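Local coordinates for protein response regulator (Helicobacter pylori, PDB 2PLN) that probably regulates transcription as an orphan response regulator, binding promoter DNA through a part absent from this receiver-domain fragment, at residues R20-E25 with D64-S69. Residues are numbered along the deposited sequence; the frame is centred on the assembly and turned at random.
Sequences RVLLIE and DLVMVS
In the receiver domain of response regulators, a CheY-like fold with strand order 2-1-3-4-5, the parallel pairing of V21-I24 with L65-V68 joins the first and third strands in the middle of the sheet. Backbone bonds alternate along it: L22 N gives to L65 O, M67 N to L22 O at 2.9 Å, I24 N to M67 O, and S69 N to I24 O. At the N-terminal end the side chain of D64 extends the pattern, its OD2 taking R20 N at 2.8 Å through the anti lone pair, while D64 N returns a bond to R20 O.

Side chains alternate between two apolar faces. On one, V21 lies alongside L65, and CE of M67, a selenomethionine, meets L23 CD2 at 3.7 Å; helix 28-40 packs over V21 and L23. On the other, chi1 of 53° puts V66 CG2 anti to N, where it touches L22 CD2 and I24 CD1, both at 3.9 Å. The C-terminal ends of the strands probably correspond to the phosphoacceptor pocket of CheY-like receivers; here E25 OE2 forms a salt bridge with K115. A water there donates to I24 O at 2.9 Å and, more weakly, to M67 O, and lies 3.2 Å from S69 OG.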
loop_
_atom_site.group_PDB
_atom_site.type_symbol
_atom_site.label_atom_id
_atom_site.label_comp_id
_atom_site.label_asym_id
_atom_site.label_seq_id
_atom_site.Cartn_x
_atom_site.Cartn_y
_atom_site.Cartn_z
ATOM N N ARG A 20 15.869 8.779 5.196
ATOM C CA ARG A 20 15.791 9.890 4.252
ATOM C C ARG A 20 14.840 9.545 3.110
ATOM O O ARG A 20 14.916 8.455 2.532
ATOM C CB ARG A 20 17.160 10.264 3.693
ATOM C CG ARG A 20 17.142 11.678 3.019
ATOM C CD ARG A 20 18.333 12.005 2.090
ATOM N NE ARG A 20 19.431 12.422 2.884
ATOM C CZ ARG A 20 19.901 13.662 2.991
ATOM N NH1 ARG A 20 19.476 14.680 2.249
ATOM N NH2 ARG A 20 20.876 13.841 3.831
ATOM N N VAL A 21 13.955 10.487 2.783
ATOM C CA VAL A 21 12.939 10.269 1.724
ATOM C C VAL A 21 13.173 11.244 0.549
ATOM O O VAL A 21 13.402 12.430 0.783
ATOM C CB VAL A 21 11.525 10.519 2.294
ATOM C CG1 VAL A 21 10.495 10.510 1.159
ATOM C CG2 VAL A 21 11.195 9.491 3.430
ATOM N N LEU A 22 13.138 10.740 -0.692
ATOM C CA LEU A 22 13.159 11.596 -1.864
ATOM C C LEU A 22 11.738 11.792 -2.415
ATOM O O LEU A 22 11.011 10.824 -2.627
ATOM C CB LEU A 22 14.038 10.986 -2.952
ATOM C CG LEU A 22 14.131 11.767 -4.265
ATOM C CD1 LEU A 22 14.745 13.206 -4.080
ATOM C CD2 LEU A 22 14.899 10.967 -5.340
ATOM N N LEU A 23 11.355 13.041 -2.656
ATOM C CA LEU A 23 10.010 13.323 -3.171
ATOM C C LEU A 23 10.191 13.950 -4.519
ATOM O O LEU A 23 10.765 15.038 -4.613
ATOM C CB LEU A 23 9.235 14.297 -2.252
ATOM C CG LEU A 23 8.977 13.874 -0.801
ATOM C CD1 LEU A 23 8.489 15.037 0.131
ATOM C CD2 LEU A 23 8.028 12.653 -0.717
ATOM N N ILE A 24 9.745 13.257 -5.566
ATOM C CA ILE A 24 9.741 13.853 -6.911
ATOM C C ILE A 24 8.346 14.389 -7.170
ATOM O O ILE A 24 7.416 13.640 -7.361
ATOM C CB ILE A 24 10.223 12.866 -7.985
ATOM C CG1 ILE A 24 11.660 12.388 -7.639
ATOM C CG2 ILE A 24 10.124 13.526 -9.419
ATOM C CD1 ILE A 24 12.123 11.116 -8.347
ATOM N N GLU A 25 8.222 15.711 -7.157
ATOM C CA GLU A 25 6.925 16.369 -7.108
ATOM C C GLU A 25 7.058 17.786 -7.697
ATOM O O GLU A 25 7.836 18.626 -7.197
ATOM C CB GLU A 25 6.429 16.413 -5.662
ATOM C CG GLU A 25 5.111 17.169 -5.457
ATOM C CD GLU A 25 3.993 16.706 -6.407
ATOM O OE1 GLU A 25 3.633 17.496 -7.317
ATOM O OE2 GLU A 25 3.477 15.556 -6.263
ATOM N N ASP A 64 16.044 5.930 1.646
ATOM C CA ASP A 64 15.357 4.703 2.068
ATOM C C ASP A 64 14.078 4.514 1.263
ATOM O O ASP A 64 13.598 3.397 1.115
ATOM C CB ASP A 64 15.046 4.809 3.560
ATOM C CG ASP A 64 16.316 4.993 4.389
ATOM O OD1 ASP A 64 17.025 3.983 4.609
ATOM O OD2 ASP A 64 16.697 6.090 4.835
ATOM N N LEU A 65 13.527 5.626 0.760
ATOM C CA LEU A 65 12.225 5.620 0.049
ATOM C C LEU A 65 12.153 6.779 -0.935
ATOM O O LEU A 65 12.693 7.868 -0.665
ATOM C CB LEU A 65 11.092 5.749 1.074
ATOM C CG LEU A 65 9.656 5.593 0.525
ATOM C CD1 LEU A 65 8.706 4.949 1.529
ATOM C CD2 LEU A 65 9.095 6.961 0.048
ATOM N N VAL A 66 11.531 6.549 -2.089
ATOM C CA VAL A 66 11.271 7.626 -3.069
ATOM C C VAL A 66 9.800 7.566 -3.389
ATOM O O VAL A 66 9.237 6.474 -3.577
ATOM C CB VAL A 66 12.106 7.513 -4.407
ATOM C CG1 VAL A 66 11.959 6.132 -5.099
ATOM C CG2 VAL A 66 11.763 8.670 -5.385
HETATM N N MSE A 67 9.174 8.741 -3.426
HETATM C CA MSE A 67 7.835 8.856 -3.966
HETATM C C MSE A 67 7.871 9.720 -5.211
HETATM O O MSE A 67 8.407 10.832 -5.194
HETATM C CB MSE A 67 6.853 9.446 -2.952
HETATM C CG MSE A 67 5.421 9.326 -3.469
HETATM SE SE MSE A 67 4.064 9.596 -2.131
HETATM C CE MSE A 67 4.618 11.325 -1.486
ATOM N N VAL A 68 7.323 9.205 -6.300
ATOM C CA VAL A 68 7.443 9.886 -7.590
ATOM C C VAL A 68 6.065 10.118 -8.187
ATOM O O VAL A 68 5.242 9.201 -8.243
ATOM C CB VAL A 68 8.379 9.115 -8.570
ATOM C CG1 VAL A 68 7.984 7.620 -8.737
ATOM C CG2 VAL A 68 8.451 9.794 -9.938
ATOM N N SER A 69 5.823 11.365 -8.573
ATOM C CA SER A 69 4.683 11.767 -9.410
ATOM C C SER A 69 5.303 12.400 -10.611
ATOM O O SER A 69 5.943 13.448 -10.498
ATOM C CB SER A 69 3.828 12.833 -8.734
ATOM O OG SER A 69 3.545 12.484 -7.414
HETATM O O HOH W 1 5.856 12.572 -5.181
#